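Local coordinates for aminoglycoside 6-adenylyltransferase (Bacillus subtilis, PDB 2PBE), which transfers the adenylyl group of ATP to O-6 of streptomycin or streptidine, can also use GTP for streptomycin, and so confers streptomycin resistance, at residues D46-V51 with T105-R110. Numbering follows the deposited sequence.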
loop_
_atom_site.group_PDB
_atom_site.type_symbol
_atom_site.label_atom_id
_atom_site.label_comp_id
_atom_site.label_asym_id
_atom_site.label_seq_id
_atom_site.Cartn_x
_atom_site.Cartn_y
_atom_site.Cartn_z
ATOM N N ASP A 46 5.858 15.618 6.374
ATOM C CA ASP A 46 6.817 15.158 7.376
ATOM C C ASP A 46 7.203 13.730 7.107
ATOM O O ASP A 46 6.471 12.814 7.433
ATOM C CB ASP A 46 6.215 15.238 8.767
ATOM C CG ASP A 46 6.713 16.438 9.550
ATOM O OD1 ASP A 46 7.842 16.348 10.089
ATOM O OD2 ASP A 46 5.985 17.469 9.617
ATOM N N ILE A 47 8.352 13.555 6.479
ATOM C CA ILE A 47 8.830 12.244 6.106
ATOM C C ILE A 47 10.132 11.885 6.791
ATOM O O ILE A 47 10.958 12.752 7.054
ATOM C CB ILE A 47 9.063 12.194 4.593
ATOM C CG1 ILE A 47 7.834 12.751 3.865
ATOM C CG2 ILE A 47 9.367 10.769 4.148
ATOM C CD1 ILE A 47 6.536 11.968 4.085
ATOM N N SER A 48 10.311 10.602 7.079
ATOM C CA SER A 48 11.534 10.109 7.702
ATOM C C SER A 48 11.976 8.843 6.982
ATOM O O SER A 48 11.199 7.890 6.854
ATOM C CB SER A 48 11.309 9.756 9.178
ATOM O OG SER A 48 11.044 10.891 9.967
ATOM N N TYR A 49 13.218 8.839 6.513
ATOM C CA TYR A 49 13.789 7.674 5.841
ATOM C C TYR A 49 14.842 7.059 6.746
ATOM O O TYR A 49 15.809 7.726 7.118
ATOM C CB TYR A 49 14.496 8.059 4.535
ATOM C CG TYR A 49 13.643 8.576 3.393
ATOM C CD1 TYR A 49 12.350 8.043 3.141
ATOM C CD2 TYR A 49 14.180 9.517 2.475
ATOM C CE1 TYR A 49 11.614 8.435 1.984
ATOM C CE2 TYR A 49 13.458 9.915 1.320
ATOM C CZ TYR A 49 12.176 9.369 1.076
ATOM O OH TYR A 49 11.482 9.737 -0.069
ATOM N N PHE A 50 14.658 5.793 7.114
ATOM C CA PHE A 50 15.648 5.118 7.955
ATOM C C PHE A 50 16.568 4.486 6.943
ATOM O O PHE A 50 16.134 3.646 6.150
ATOM C CB PHE A 50 14.982 4.079 8.843
ATOM C CG PHE A 50 14.208 4.674 9.960
ATOM C CD1 PHE A 50 14.754 4.740 11.245
ATOM C CD2 PHE A 50 12.951 5.250 9.724
ATOM C CE1 PHE A 50 14.059 5.389 12.301
ATOM C CE2 PHE A 50 12.235 5.908 10.765
ATOM C CZ PHE A 50 12.798 5.976 12.060
ATOM N N VAL A 51 17.827 4.892 6.971
ATOM C CA VAL A 51 18.791 4.427 5.997
ATOM C C VAL A 51 19.983 3.665 6.560
ATOM O O VAL A 51 20.227 3.656 7.758
ATOM C CB VAL A 51 19.304 5.626 5.170
ATOM C CG1 VAL A 51 18.131 6.442 4.683
ATOM C CG2 VAL A 51 20.222 6.506 6.015
ATOM N N THR A 105 13.692 13.759 7.297
ATOM C CA THR A 105 14.746 13.413 8.240
ATOM C C THR A 105 15.365 12.092 7.840
ATOM O O THR A 105 14.659 11.182 7.418
ATOM C CB THR A 105 14.204 13.283 9.672
ATOM O OG1 THR A 105 13.534 14.492 10.037
ATOM C CG2 THR A 105 15.331 13.024 10.657
ATOM N N LEU A 106 16.685 12.002 7.960
ATOM C CA LEU A 106 17.421 10.778 7.636
ATOM C C LEU A 106 17.948 10.195 8.944
ATOM O O LEU A 106 18.930 10.673 9.517
ATOM C CB LEU A 106 18.587 11.058 6.673
ATOM C CG LEU A 106 18.277 11.652 5.289
ATOM C CD1 LEU A 106 19.576 11.787 4.493
ATOM C CD2 LEU A 106 17.293 10.787 4.534
ATOM N N ILE A 107 17.266 9.170 9.431
ATOM C CA ILE A 107 17.627 8.512 10.673
ATOM C C ILE A 107 18.390 7.219 10.399
ATOM O O ILE A 107 18.040 6.478 9.490
ATOM C CB ILE A 107 16.354 8.172 11.463
ATOM C CG1 ILE A 107 15.494 9.432 11.606
ATOM C CG2 ILE A 107 16.714 7.564 12.814
ATOM C CD1 ILE A 107 14.127 9.170 12.200
ATOM N N PRO A 108 19.458 6.942 11.167
ATOM C CA PRO A 108 20.196 5.698 10.925
ATOM C C PRO A 108 19.263 4.507 11.201
ATOM O O PRO A 108 18.551 4.488 12.207
ATOM C CB PRO A 108 21.339 5.783 11.916
ATOM C CG PRO A 108 21.583 7.251 12.016
ATOM C CD PRO A 108 20.192 7.809 12.108
ATOM N N ILE A 109 19.262 3.525 10.306
ATOM C CA ILE A 109 18.398 2.365 10.440
ATOM C C ILE A 109 18.573 1.637 11.765
ATOM O O ILE A 109 17.616 1.089 12.318
ATOM C CB ILE A 109 18.637 1.384 9.279
ATOM C CG1 ILE A 109 17.661 0.221 9.370
ATOM C CG2 ILE A 109 20.054 0.853 9.318
ATOM C CD1 ILE A 109 16.219 0.643 9.283
ATOM N N ARG A 110 19.800 1.638 12.267
ATOM C CA ARG A 110 20.106 0.982 13.522
ATOM C C ARG A 110 19.307 1.564 14.696
ATOM O O ARG A 110 19.162 0.912 15.727
ATOM C CB ARG A 110 21.616 1.097 13.800
ATOM C CG ARG A 110 22.064 0.568 15.167
ATOM C CD ARG A 110 21.617 -0.888 15.421
ATOM N NE ARG A 110 22.329 -1.483 16.552
ATOM C CZ ARG A 110 23.617 -1.819 16.524
ATOM N NH1 ARG A 110 24.332 -1.627 15.423
ATOM N NH2 ARG A 110 24.198 -2.327 17.605
HETATM O O HOH W 1 11.058 14.635 9.104
#
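Phe50 and Ile107 stand shoulder to shoulder on one face of a parallel strand pair. Phe50 CB rests 3.7 Å from Ile109 CD1. CG sits beside the backbone N (chi1 -73°), which stands the ring alongside Ile107. One ring face receives the isoleucine: Ile107 CB makes a CH-pi contact, 4.1 Å from the centroid of the Phe50 ring and 27° off its normal. CD1 and CE1 of Phe50 meet CB and CG2 of Ile107, while at the tip CE2 and CZ of Phe50 both meet Ile107 CD1, Phe50 CZ at 3.5 Å. Near the ring plane, the edge meets Ile109 CA and Pro108 O. On the same face Ser48 stands beside Thr105. On the other, Leu106 CD2 packs 3.9 Å from Tyr49 CB and also borders the tyrosine ring near its plane.

The backbones are joined in a parallel ladder. Tyr49 gives its N-H to Thr105 O and receives that of Ile107 at its own O; Val51 N then bonds Ile107 O. Thr105 N reaches Ile47 O (2.9 Å), and a water bridges that oxygen to Thr105 OG1. Past Pro108 the segment 105-110 turns into 3-10 geometry, yet Ile109 N still bonds Val51 O (2.7 Å), prolonging the ladder beyond the strand.

Strand 45-51 runs between 101-108 and the antiparallel strand 23-28 in the mixed sheet of this nucleotidyltransferase. Helix 6-19 packs against the face bearing Ile47 and Tyr49, where Phe13 O takes a hydrogen bond from Tyr49 OH. Across the sheet, Trp89 touches Thr105 and Ile107, and Tyr115 of helix 112-117 meets the Phe50 ring edge-to-face.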